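Local coordinates for Slr0280 protein (Synechocystis sp., PDB 5H3K), which is of unknown function but carries a phosphodiester glycosidase (NAGPA) family domain, and so may act on sugar phosphodiesters, at residues 281-286 against 294-299; 529-534 against 573-578; 546-551 against 580-585. All coordinates share one frame; numbering follows the deposited sequence.

Contact 1: residues 281-286 against 294-299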
loop_
_atom_site.group_PDB
_atom_site.type_symbol
_atom_site.label_atom_id
_atom_site.label_comp_id
_atom_site.label_asym_id
_atom_site.label_seq_id
_atom_site.Cartn_x
_atom_site.Cartn_y
_atom_site.Cartn_z
ATOM N N TRP A 281 -12.739 7.098 -2.655
ATOM C CA TRP A 281 -11.807 7.289 -1.538
ATOM C C TRP A 281 -12.537 7.999 -0.390
ATOM O O TRP A 281 -13.208 9.004 -0.614
ATOM C CB TRP A 281 -10.591 8.091 -2.058
ATOM C CG TRP A 281 -9.800 8.922 -1.073
ATOM C CD1 TRP A 281 -9.578 8.679 0.249
ATOM C CD2 TRP A 281 -9.112 10.145 -1.376
ATOM N NE1 TRP A 281 -8.783 9.672 0.787
ATOM C CE2 TRP A 281 -8.498 10.583 -0.184
ATOM C CE3 TRP A 281 -8.958 10.894 -2.537
ATOM C CZ2 TRP A 281 -7.736 11.756 -0.133
ATOM C CZ3 TRP A 281 -8.203 12.062 -2.480
ATOM C CH2 TRP A 281 -7.601 12.476 -1.288
ATOM N N GLN A 282 -12.456 7.458 0.829
ATOM C CA GLN A 282 -13.095 8.108 1.969
ATOM C C GLN A 282 -12.166 8.208 3.148
ATOM O O GLN A 282 -11.347 7.314 3.381
ATOM C CB GLN A 282 -14.375 7.370 2.394
ATOM C CG GLN A 282 -15.448 7.361 1.326
ATOM C CD GLN A 282 -16.543 6.349 1.599
ATOM O OE1 GLN A 282 -16.579 5.265 1.003
ATOM N NE2 GLN A 282 -17.447 6.700 2.495
ATOM N N GLN A 283 -12.292 9.313 3.881
ATOM C CA GLN A 283 -11.664 9.462 5.189
ATOM C C GLN A 283 -12.811 9.639 6.185
ATOM O O GLN A 283 -13.676 10.491 5.984
ATOM C CB GLN A 283 -10.710 10.661 5.210
ATOM C CG GLN A 283 -9.989 10.854 6.531
ATOM C CD GLN A 283 -9.067 9.693 6.866
ATOM O OE1 GLN A 283 -8.395 9.146 5.977
ATOM N NE2 GLN A 283 -9.036 9.295 8.151
ATOM N N ARG A 284 -12.833 8.817 7.229
ATOM C CA ARG A 284 -13.964 8.748 8.158
ATOM C C ARG A 284 -13.480 8.550 9.579
ATOM O O ARG A 284 -12.348 8.111 9.803
ATOM C CB ARG A 284 -14.850 7.541 7.813
ATOM C CG ARG A 284 -15.845 7.755 6.692
ATOM C CD ARG A 284 -16.602 6.466 6.396
ATOM N NE ARG A 284 -15.809 5.532 5.595
ATOM C CZ ARG A 284 -16.302 4.437 5.035
ATOM N NH1 ARG A 284 -15.520 3.642 4.316
ATOM N NH2 ARG A 284 -17.586 4.147 5.199
ATOM N N PHE A 285 -14.348 8.858 10.542
ATOM C CA PHE A 285 -14.144 8.429 11.924
ATOM C C PHE A 285 -15.085 7.268 12.206
ATOM O O PHE A 285 -16.287 7.371 11.967
ATOM C CB PHE A 285 -14.424 9.568 12.910
ATOM C CG PHE A 285 -13.426 10.695 12.839
ATOM C CD1 PHE A 285 -12.242 10.634 13.554
ATOM C CD2 PHE A 285 -13.679 11.818 12.056
ATOM C CE1 PHE A 285 -11.315 11.675 13.491
ATOM C CE2 PHE A 285 -12.760 12.864 11.988
ATOM C CZ PHE A 285 -11.574 12.787 12.706
ATOM N N VAL A 286 -14.549 6.155 12.693
ATOM C CA VAL A 286 -15.391 5.015 13.030
ATOM C C VAL A 286 -15.445 4.845 14.548
ATOM O O VAL A 286 -14.407 4.738 15.213
ATOM C CB VAL A 286 -14.905 3.721 12.354
ATOM C CG1 VAL A 286 -15.787 2.550 12.760
ATOM C CG2 VAL A 286 -14.900 3.881 10.830
ATOM N N PRO A 294 -9.896 7.240 13.358
ATOM C CA PRO A 294 -9.834 7.751 11.982
ATOM C C PRO A 294 -9.455 6.598 11.051
ATOM O O PRO A 294 -8.484 5.885 11.337
ATOM C CB PRO A 294 -8.708 8.796 12.030
ATOM C CG PRO A 294 -8.539 9.125 13.503
ATOM C CD PRO A 294 -8.866 7.835 14.225
ATOM N N VAL A 295 -10.225 6.392 9.981
ATOM C CA VAL A 295 -9.977 5.299 9.043
ATOM C C VAL A 295 -9.964 5.780 7.592
ATOM O O VAL A 295 -10.830 6.556 7.166
ATOM C CB VAL A 295 -11.031 4.167 9.204
ATOM C CG1 VAL A 295 -10.868 3.108 8.131
ATOM C CG2 VAL A 295 -10.927 3.518 10.583
ATOM N N THR A 296 -8.969 5.330 6.828
ATOM C CA THR A 296 -8.898 5.619 5.407
ATOM C C THR A 296 -9.311 4.394 4.604
ATOM O O THR A 296 -8.833 3.274 4.853
ATOM C CB THR A 296 -7.470 5.985 4.976
ATOM O OG1 THR A 296 -6.902 6.913 5.908
ATOM C CG2 THR A 296 -7.486 6.599 3.588
ATOM N N THR A 297 -10.213 4.589 3.646
ATOM C CA THR A 297 -10.641 3.485 2.796
ATOM C C THR A 297 -10.606 3.862 1.329
ATOM O O THR A 297 -10.780 5.029 0.954
ATOM C CB THR A 297 -12.064 3.002 3.129
ATOM O OG1 THR A 297 -12.993 4.080 2.945
ATOM C CG2 THR A 297 -12.152 2.491 4.562
ATOM N N VAL A 298 -10.406 2.856 0.492
ATOM C CA VAL A 298 -10.672 3.004 -0.928
ATOM C C VAL A 298 -11.563 1.846 -1.299
ATOM O O VAL A 298 -11.250 0.687 -1.005
ATOM C CB VAL A 298 -9.409 2.997 -1.773
ATOM C CG1 VAL A 298 -9.778 3.082 -3.237
ATOM C CG2 VAL A 298 -8.500 4.161 -1.374
ATOM N N THR A 299 -12.700 2.166 -1.907
ATOM C CA THR A 299 -13.687 1.154 -2.244
ATOM C C THR A 299 -13.716 0.988 -3.756
ATOM O O THR A 299 -13.783 1.968 -4.506
ATOM C CB THR A 299 -15.086 1.518 -1.705
ATOM O OG1 THR A 299 -15.045 1.586 -0.270
ATOM C CG2 THR A 299 -16.109 0.461 -2.125
HETATM O O HOH W 1 -14.098 4.135 0.457
HETATM O O HOH W 2 -13.015 5.683 5.458
HETATM O O HOH W 3 -6.669 7.552 8.970
#
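Arg284 reaches across a beta hairpin to Thr297, and the two strands can be read along its side chain. CB lies 4.2 Å from Val295 O. Beyond it the chain runs extended as far as CD and then bends (chi3 -78°), which brings the guanidinium round to Thr297. NE donates to water 2 at 2.8 Å, and that water in turn donates to Val295 O and Thr297 OG1. At the tip, NH1 donates to Thr297 OG1 at 2.9 Å through a bent N-H (148°), with the hydroxyl a little out of the guanidinium plane. Thr297 OG1 accepts from NH1 and water 2, and gives its own proton to water 1, which also accepts from Thr299 OG1 and donates to Gln282 OE1. Gln282 NE2 sits over the centre of one guanidinium face.

Gln283 and Thr296 pair on the other face of the hairpin. A bend at chi2 (64°) turns the Gln283 amide so that OE1 receives Thr296 OG1 at 2.7 Å, on a lone pair in the carbonyl plane, while water 3 bridges NE2 and the same hydroxyl. A leucine here would probably leave the buried Thr296 hydroxyl without its acceptor and water 3 without one of its partners. Further along this face, Phe285 CE1 packs on Pro294 CG at 3.8 Å.

The backbones are antiparallel, with Gln282-Thr297 and Arg284-Val295 as hydrogen-bonded pairs; Val295 N to Arg284 O is 2.7 Å. Within the larger sheet, strand 271-276 bonds along the outer side of 281-286, at Trp281 and Gln283, and strand 542-547 along 294-299, at Thr296 and Val298, while strand 584-586 packs against the face bearing Trp281 and Thr296.

Contact 2: residues 529-534 against 573-578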
loop_
_atom_site.group_PDB
_atom_site.type_symbol
_atom_site.label_atom_id
_atom_site.label_comp_id
_atom_site.label_asym_id
_atom_site.label_seq_id
_atom_site.Cartn_x
_atom_site.Cartn_y
_atom_site.Cartn_z
ATOM N N ALA A 529 -2.170 -1.782 17.424
ATOM C CA ALA A 529 -1.335 -1.328 16.310
ATOM C C ALA A 529 -2.122 -0.722 15.158
ATOM O O ALA A 529 -3.346 -0.870 15.093
ATOM C CB ALA A 529 -0.483 -2.504 15.789
ATOM N N SER A 530 -1.406 -0.064 14.241
ATOM C CA SER A 530 -1.965 0.278 12.936
ATOM C C SER A 530 -2.409 -1.027 12.286
ATOM O O SER A 530 -1.797 -2.078 12.512
ATOM C CB SER A 530 -0.927 0.969 12.049
ATOM O OG SER A 530 -0.482 2.177 12.655
ATOM N N ARG A 531 -3.488 -0.972 11.509
ATOM C CA ARG A 531 -4.011 -2.162 10.823
ATOM C C ARG A 531 -4.345 -1.922 9.348
ATOM O O ARG A 531 -4.706 -0.808 8.943
ATOM C CB ARG A 531 -5.262 -2.695 11.536
ATOM C CG ARG A 531 -5.093 -2.958 13.036
ATOM C CD ARG A 531 -4.240 -4.210 13.310
ATOM N NE ARG A 531 -4.095 -4.378 14.754
ATOM C CZ ARG A 531 -3.352 -5.304 15.347
ATOM N NH1 ARG A 531 -2.676 -6.193 14.625
ATOM N NH2 ARG A 531 -3.295 -5.335 16.678
ATOM N N SER A 532 -4.201 -2.977 8.554
ATOM C CA SER A 532 -4.621 -2.974 7.152
ATOM C C SER A 532 -5.584 -4.133 6.940
ATOM O O SER A 532 -5.471 -5.173 7.589
ATOM C CB SER A 532 -3.420 -3.141 6.205
ATOM O OG SER A 532 -2.552 -2.025 6.273
ATOM N N ALA A 533 -6.539 -3.969 6.032
ATOM C CA ALA A 533 -7.429 -5.071 5.694
ATOM C C ALA A 533 -7.893 -4.979 4.261
ATOM O O ALA A 533 -7.873 -3.901 3.648
ATOM C CB ALA A 533 -8.648 -5.134 6.650
ATOM N N ILE A 534 -8.314 -6.123 3.733
ATOM C CA ILE A 534 -9.091 -6.158 2.506
ATOM C C ILE A 534 -10.417 -6.840 2.817
ATOM O O ILE A 534 -10.450 -7.884 3.488
ATOM C CB ILE A 534 -8.358 -6.847 1.328
ATOM C CG1 ILE A 534 -9.255 -6.851 0.083
ATOM C CG2 ILE A 534 -7.901 -8.270 1.702
ATOM C CD1 ILE A 534 -8.499 -7.126 -1.186
ATOM N N ALA A 573 -13.873 -10.207 5.640
ATOM C CA ALA A 573 -12.751 -9.319 5.912
ATOM C C ALA A 573 -11.519 -10.113 6.311
ATOM O O ALA A 573 -11.606 -11.032 7.128
ATOM C CB ALA A 573 -13.116 -8.312 7.028
ATOM N N LEU A 574 -10.381 -9.745 5.728
ATOM C CA LEU A 574 -9.097 -10.377 5.996
ATOM C C LEU A 574 -8.149 -9.336 6.557
ATOM O O LEU A 574 -7.932 -8.276 5.942
ATOM C CB LEU A 574 -8.514 -10.951 4.694
ATOM C CG LEU A 574 -7.072 -11.459 4.747
ATOM C CD1 LEU A 574 -7.004 -12.690 5.626
ATOM C CD2 LEU A 574 -6.616 -11.779 3.313
ATOM N N ASN A 575 -7.591 -9.626 7.728
ATOM C CA ASN A 575 -6.537 -8.801 8.297
ATOM C C ASN A 575 -5.284 -8.955 7.453
ATOM O O ASN A 575 -4.891 -10.077 7.127
ATOM C CB ASN A 575 -6.238 -9.198 9.740
ATOM C CG ASN A 575 -5.266 -8.239 10.408
ATOM O OD1 ASN A 575 -5.551 -7.034 10.542
ATOM N ND2 ASN A 575 -4.095 -8.751 10.798
ATOM N N LEU A 576 -4.695 -7.833 7.056
ATOM C CA LEU A 576 -3.432 -7.840 6.322
ATOM C C LEU A 576 -2.350 -7.454 7.321
ATOM O O LEU A 576 -2.654 -7.178 8.493
ATOM C CB LEU A 576 -3.495 -6.844 5.149
ATOM C CG LEU A 576 -4.540 -7.158 4.056
ATOM C CD1 LEU A 576 -4.674 -6.028 2.998
ATOM C CD2 LEU A 576 -4.243 -8.486 3.373
ATOM N N ASP A 577 -1.090 -7.430 6.893
ATOM C CA ASP A 577 0.001 -7.007 7.777
ATOM C C ASP A 577 -0.248 -5.564 8.264
ATOM O O ASP A 577 -0.786 -4.728 7.534
ATOM C CB ASP A 577 1.334 -7.122 7.019
ATOM C CG ASP A 577 2.560 -6.900 7.895
ATOM O OD1 ASP A 577 2.502 -7.044 9.146
ATOM O OD2 ASP A 577 3.628 -6.601 7.294
ATOM N N GLY A 578 0.115 -5.275 9.511
ATOM C CA GLY A 578 -0.132 -3.952 10.063
ATOM C C GLY A 578 1.096 -3.277 10.637
ATOM O O GLY A 578 2.217 -3.473 10.146
HETATM O O HOH W 4 -1.969 -6.750 11.866
HETATM O O HOH W 5 -3.481 -5.385 10.041
#
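The Arg531 guanidinium and the Asn575 amide approach each other obliquely, their planes 63° apart, with Arg531 CD 4.2 Å from Asn575 OD1. Ala529 CB covers the centre of one guanidinium face. At the edge, in its plane, lies water 4, which accepts from Arg531 NH1 at 2.9 Å and from Asn575 ND2. Asn575 CG lies trans to the backbone N (chi1 -173°), which carries the amide toward Arg531. Each group also has a partner outside the pair: Arg531 NE bonds Ala556 O and Asn575 ND2 bonds Gly502 O. Phe561 of helix 558-567 packs against both side chains and Ala533.

These are neighbouring antiparallel strands of a large sheet, in the phosphodiester glycosidase part of the chain. Ile534 and Leu574 form a hydrogen-bonded pair, but toward Gly578 the regular ladder gives way. Leu576 N still reaches Ser532 O at 2.8 Å, from well above the carbonyl plane (41°), whereas Ser532 N donates to water 5 at 2.9 Å.

On the face away from Phe561, Ile534 CG2 touches Leu576 CD2 at 4.0 Å, and Leu576 CD1 lies against Ala533 C. Ser532 OG bonds Asn339. Gly578 CA comes 3.5 Å from Ser530 O, in a spot where a CB would run into that oxygen.

Contact 3: residues 546-551 against 580-585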
loop_
_atom_site.group_PDB
_atom_site.type_symbol
_atom_site.label_atom_id
_atom_site.label_comp_id
_atom_site.label_asym_id
_atom_site.label_seq_id
_atom_site.Cartn_x
_atom_site.Cartn_y
_atom_site.Cartn_z
ATOM N N ALA A 546 -7.171 1.153 5.964
ATOM C CA ALA A 546 -6.011 1.458 6.812
ATOM C C ALA A 546 -6.474 2.259 8.022
ATOM O O ALA A 546 -7.118 3.305 7.864
ATOM C CB ALA A 546 -4.953 2.266 6.024
ATOM N N SER A 547 -6.145 1.780 9.218
ATOM C CA SER A 547 -6.478 2.476 10.459
ATOM C C SER A 547 -5.223 2.701 11.288
ATOM O O SER A 547 -4.290 1.902 11.263
ATOM C CB SER A 547 -7.510 1.699 11.277
ATOM O OG SER A 547 -6.950 0.499 11.775
ATOM N N HIS A 548 -5.192 3.792 12.040
ATOM C CA HIS A 548 -4.045 4.018 12.921
ATOM C C HIS A 548 -4.493 4.181 14.367
ATOM O O HIS A 548 -5.253 3.342 14.858
ATOM C CB HIS A 548 -3.163 5.143 12.370
ATOM C CG HIS A 548 -2.580 4.810 11.023
ATOM N ND1 HIS A 548 -1.470 4.008 10.884
ATOM C CD2 HIS A 548 -2.985 5.129 9.772
ATOM C CE1 HIS A 548 -1.197 3.862 9.593
ATOM N NE2 HIS A 548 -2.097 4.528 8.899
ATOM N N ASN A 549 -4.026 5.207 15.070
ATOM C CA ASN A 549 -4.398 5.355 16.480
ATOM C C ASN A 549 -5.799 5.903 16.624
ATOM O O ASN A 549 -6.225 6.756 15.829
ATOM C CB ASN A 549 -3.434 6.306 17.201
ATOM C CG ASN A 549 -2.044 5.723 17.345
ATOM O OD1 ASN A 549 -1.666 5.249 18.415
ATOM N ND2 ASN A 549 -1.276 5.752 16.266
ATOM N N ARG A 550 -6.519 5.428 17.635
ATOM C CA ARG A 550 -7.802 6.029 17.973
ATOM C C ARG A 550 -7.535 7.426 18.532
ATOM O O ARG A 550 -6.420 7.729 18.992
ATOM C CB ARG A 550 -8.572 5.168 18.979
ATOM C CG ARG A 550 -8.094 5.303 20.433
ATOM C CD ARG A 550 -8.532 4.109 21.273
ATOM N NE ARG A 550 -7.785 2.893 20.926
ATOM C CZ ARG A 550 -8.183 1.652 21.209
ATOM N NH1 ARG A 550 -7.435 0.617 20.851
ATOM N NH2 ARG A 550 -9.331 1.442 21.839
ATOM N N VAL A 551 -8.541 8.292 18.460
ATOM C CA VAL A 551 -8.395 9.636 19.012
ATOM C C VAL A 551 -8.049 9.523 20.492
ATOM O O VAL A 551 -8.810 8.953 21.274
ATOM C CB VAL A 551 -9.668 10.489 18.799
ATOM C CG1 VAL A 551 -9.519 11.860 19.468
ATOM C CG2 VAL A 551 -9.951 10.652 17.308
ATOM N N SER A 580 3.914 -0.645 11.269
ATOM C CA SER A 580 4.605 0.262 10.346
ATOM C C SER A 580 4.444 -0.178 8.887
ATOM O O SER A 580 4.688 0.597 7.965
ATOM C CB SER A 580 6.093 0.348 10.702
ATOM O OG SER A 580 6.688 -0.936 10.626
ATOM N N SER A 581 4.034 -1.421 8.666
ATOM C CA SER A 581 3.768 -1.862 7.296
ATOM C C SER A 581 2.513 -1.217 6.706
ATOM O O SER A 581 2.418 -1.068 5.488
ATOM C CB SER A 581 3.625 -3.378 7.215
ATOM O OG SER A 581 4.823 -4.023 7.612
ATOM N N THR A 582 1.563 -0.830 7.553
ATOM C CA THR A 582 0.292 -0.299 7.040
ATOM C C THR A 582 0.533 0.924 6.160
ATOM O O THR A 582 1.154 1.886 6.588
ATOM C CB THR A 582 -0.700 0.044 8.172
ATOM O OG1 THR A 582 -1.139 -1.175 8.796
ATOM C CG2 THR A 582 -1.931 0.772 7.603
ATOM N N SER A 583 0.029 0.877 4.928
ATOM C CA SER A 583 0.167 1.985 3.987
ATOM C C SER A 583 -0.779 1.774 2.805
ATOM O O SER A 583 -0.917 0.662 2.287
ATOM C CB SER A 583 1.631 2.125 3.542
ATOM O OG SER A 583 2.244 0.837 3.446
ATOM N N LEU A 584 -1.443 2.846 2.403
ATOM C CA LEU A 584 -2.478 2.786 1.375
ATOM C C LEU A 584 -2.201 3.910 0.392
ATOM O O LEU A 584 -2.207 5.083 0.780
ATOM C CB LEU A 584 -3.856 2.968 2.029
ATOM C CG LEU A 584 -5.107 3.135 1.164
ATOM C CD1 LEU A 584 -5.201 1.983 0.184
ATOM C CD2 LEU A 584 -6.342 3.188 2.060
ATOM N N ALA A 585 -1.938 3.558 -0.874
ATOM C CA ALA A 585 -1.545 4.554 -1.878
ATOM C C ALA A 585 -2.628 4.722 -2.933
ATOM O O ALA A 585 -3.222 3.743 -3.384
ATOM C CB ALA A 585 -0.204 4.181 -2.553
#
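Thr582 meets Ala546 and His548 where two antiparallel sheets of the phosphodiester glycosidase region pack together: Ala546 lies near the end of strand 542-547 of one sheet, and Thr582 lies in the short link leading into strand 584-586 of the other. No hydrogen bond joins the two segments; the contact is made by carbon atoms.

Thr582 contributes its methyl. CG2 stands anti to the backbone N and points into the angle between Ala546 CB, 3.7 Å away, and His548 CE1, also at 3.7 Å from CG2. The imidazole arrives from the opposite direction, and the methyl meets it obliquely. The threonine's hydroxyl is engaged by Ser532 OG.

Ala546 completes the patch, its CB touching Leu584 CB at 4.2 Å as well. Leu584 also lies on Thr296, so it reaches the strand beyond.

His548 is gripped at both nitrogens, ND1 by Ser530 OG and NE2 by Asp592 OD2, which should fix the rotation of the ring against the methyl. The same carboxylate accepts from Leu584 N through OD1. Beside the contact, Ser583 OG donates back to Ser581 O, in the 3-10 turn before the link, at 2.8 Å.

In the fold
Contact 1 closes first along the chain; the segments of contacts 2 and 3 then alternate, within the phosphodiester glycosidase region. All three reach one antiparallel sheet, in which strands 279-288, 291-300, 542-547, 531-536 and 572-576 lie side by side in that order. The centres of contacts 1 and 2 are about 14 Å apart, and their nearest atoms about 7 Å, so the two do not touch. Contact 3, its centre about 11 Å from that of contact 1 and 9 Å from that of contact 2, touches both, since strand 542-547 runs between 291-300 and 531-536: backbone hydrogen bonds join Thr296 to Ala546 and Arg531 to Ser547. Its other segment brings in a second sheet through strand 584-586. The hairpin of contact 1 thus shares one sheet with strands 531-536, 542-547 and 572-576.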